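Local atomic coordinates of DNA repair protein RAD2 (Saccharomyces cerevisiae, PDB entry 4Q0Z), a protein that cuts single-stranded DNA as a magnesium-dependent endonuclease and is essential for the incision step of nucleotide excision repair. Residues Gly199-Tyr204 / Asp218-Leu223. Numbering follows the deposited sequence.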
loop_
_atom_site.group_PDB
_atom_site.type_symbol
_atom_site.label_atom_id
_atom_site.label_comp_id
_atom_site.label_asym_id
_atom_site.label_seq_id
_atom_site.Cartn_x
_atom_site.Cartn_y
_atom_site.Cartn_z
ATOM N N GLY A 199 -12.279 -29.374 -3.824
ATOM C CA GLY A 199 -12.148 -30.558 -2.987
ATOM C C GLY A 199 -10.797 -31.270 -3.033
ATOM O O GLY A 199 -10.673 -32.422 -2.637
ATOM N N GLY A 200 -9.766 -30.583 -3.494
ATOM C CA GLY A 200 -8.450 -31.187 -3.505
ATOM C C GLY A 200 -7.747 -31.170 -2.158
ATOM O O GLY A 200 -8.121 -30.444 -1.216
ATOM N N THR A 201 -6.700 -31.976 -2.071
ATOM C CA THR A 201 -5.826 -31.956 -0.916
ATOM C C THR A 201 -4.501 -32.563 -1.359
ATOM O O THR A 201 -4.380 -32.963 -2.516
ATOM C CB THR A 201 -6.453 -32.719 0.282
ATOM O OG1 THR A 201 -5.563 -32.664 1.401
ATOM C CG2 THR A 201 -6.800 -34.200 -0.090
ATOM N N LYS A 202 -3.524 -32.625 -0.455
ATOM C CA LYS A 202 -2.203 -33.175 -0.756
ATOM C C LYS A 202 -1.616 -32.492 -1.994
ATOM O O LYS A 202 -1.354 -33.108 -3.028
ATOM C CB LYS A 202 -2.276 -34.682 -0.942
ATOM C CG LYS A 202 -2.713 -35.421 0.296
ATOM C CD LYS A 202 -2.727 -36.928 0.031
ATOM C CE LYS A 202 -2.651 -37.727 1.333
ATOM N NZ LYS A 202 -3.324 -39.065 1.246
ATOM N N ILE A 203 -1.431 -31.192 -1.846
ATOM C CA ILE A 203 -1.064 -30.316 -2.912
ATOM C C ILE A 203 0.409 -30.071 -2.781
ATOM O O ILE A 203 0.904 -29.787 -1.687
ATOM C CB ILE A 203 -1.822 -28.984 -2.771
ATOM C CG1 ILE A 203 -3.326 -29.252 -2.791
ATOM C CG2 ILE A 203 -1.454 -28.037 -3.876
ATOM C CD1 ILE A 203 -3.738 -30.075 -3.998
ATOM N N TYR A 204 1.114 -30.210 -3.900
ATOM C CA TYR A 204 2.532 -29.917 -3.943
ATOM C C TYR A 204 2.756 -28.671 -4.786
ATOM O O TYR A 204 2.594 -28.690 -6.005
ATOM C CB TYR A 204 3.285 -31.109 -4.496
ATOM C CG TYR A 204 3.243 -32.311 -3.587
ATOM C CD1 TYR A 204 2.143 -33.181 -3.586
ATOM C CD2 TYR A 204 4.305 -32.584 -2.721
ATOM C CE1 TYR A 204 2.106 -34.295 -2.744
ATOM C CE2 TYR A 204 4.275 -33.680 -1.874
ATOM C CZ TYR A 204 3.182 -34.534 -1.899
ATOM O OH TYR A 204 3.178 -35.615 -1.066
ATOM N N ASP A 218 -2.391 -29.594 2.788
ATOM C CA ASP A 218 -3.502 -30.555 2.817
ATOM C C ASP A 218 -4.714 -29.968 3.553
ATOM O O ASP A 218 -4.579 -29.044 4.355
ATOM C CB ASP A 218 -3.069 -31.886 3.439
ATOM C CG ASP A 218 -2.887 -31.791 4.948
ATOM O OD1 ASP A 218 -3.909 -31.802 5.660
ATOM O OD2 ASP A 218 -1.732 -31.691 5.421
ATOM N N ALA A 219 -5.890 -30.522 3.278
ATOM C CA ALA A 219 -7.149 -29.961 3.750
ATOM C C ALA A 219 -7.256 -29.983 5.266
ATOM O O ALA A 219 -7.789 -29.054 5.864
ATOM C CB ALA A 219 -8.331 -30.724 3.139
ATOM N N GLU A 220 -6.767 -31.053 5.885
ATOM C CA GLU A 220 -6.902 -31.202 7.329
ATOM C C GLU A 220 -6.021 -30.199 8.105
ATOM O O GLU A 220 -6.468 -29.639 9.093
ATOM C CB GLU A 220 -6.662 -32.649 7.768
ATOM C CG GLU A 220 -7.828 -33.615 7.472
ATOM C CD GLU A 220 -8.025 -33.941 5.980
ATOM O OE1 GLU A 220 -7.058 -34.352 5.292
ATOM O OE2 GLU A 220 -9.170 -33.792 5.494
ATOM N N SER A 221 -4.789 -29.964 7.651
ATOM C CA SER A 221 -3.923 -28.976 8.292
ATOM C C SER A 221 -4.523 -27.579 8.198
ATOM O O SER A 221 -4.476 -26.796 9.141
ATOM C CB SER A 221 -2.544 -28.980 7.644
ATOM O OG SER A 221 -2.022 -30.288 7.689
ATOM N N ILE A 222 -5.109 -27.289 7.050
ATOM C CA ILE A 222 -5.824 -26.044 6.860
ATOM C C ILE A 222 -7.061 -25.947 7.771
ATOM O O ILE A 222 -7.285 -24.905 8.393
ATOM C CB ILE A 222 -6.171 -25.843 5.378
ATOM C CG1 ILE A 222 -4.890 -25.477 4.607
ATOM C CG2 ILE A 222 -7.242 -24.782 5.210
ATOM C CD1 ILE A 222 -4.999 -25.728 3.139
ATOM N N LEU A 223 -7.855 -27.015 7.859
ATOM C CA LEU A 223 -9.001 -26.988 8.772
ATOM C C LEU A 223 -8.566 -26.803 10.232
ATOM O O LEU A 223 -9.048 -25.919 10.922
ATOM C CB LEU A 223 -9.880 -28.227 8.631
ATOM C CG LEU A 223 -11.120 -28.212 9.541
ATOM C CD1 LEU A 223 -11.878 -26.886 9.405
ATOM C CD2 LEU A 223 -12.044 -29.376 9.209
HETATM O O HOH W 1 -5.593 -34.445 3.392
#
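A capped helix start is joined here to the loop leading into a neighbouring strand: Thr201 meets Asp218 and Ala219 where helix 219-226 of the I-domain begins. Asp218 is the N-cap, and Thr201, on the way from the Schellman turn at Gly199 to strand 203-205, lies beside it. The Thr201 side chain points at the helix start and its OG1 accepts from Ala219 N at 2.9 Å, nearly straight at 163°. OG1 reaches this amide because it lies anti to the backbone N (chi1 -179°). The same oxygen packs against Asp218, 3.3 Å from both its CA and its CB, while the methyl CB of Ala219 comes within 4.0 Å of Thr201 CB. A water lies 2.7 Å from Thr201 OG1; its contact with Glu220 OE1 is too short to be trusted.

The Asp218 carboxylate turns away from Thr201 to grip its own helix. Its OD1 takes Ser221 N at 2.8 Å, the donor standing 38° above the carboxylate plane, and its OD2 takes the Ser221 hydroxyl OG at 2.7 Å, on the syn side but tilted out of that plane. An alanine in place of Asp218 would probably leave Ser221 N and OG without these acceptors and the helix without its N-cap carboxylate.

The backbones come closest at Thr201 and Asp218, next to a G1 beta bulge in which Lys202 and Ile203 face Tyr217. The side chains of Thr201 and Lys202 also touch Leu180 of helix 172-181. Oxygens of two residues thus serve amides at one helix start: Thr201 OG1 holds Ala219 N, and Asp218 OD1 holds Ser221 N. The negative carboxylate at this N-terminus probably also interacts favourably with the helix dipole.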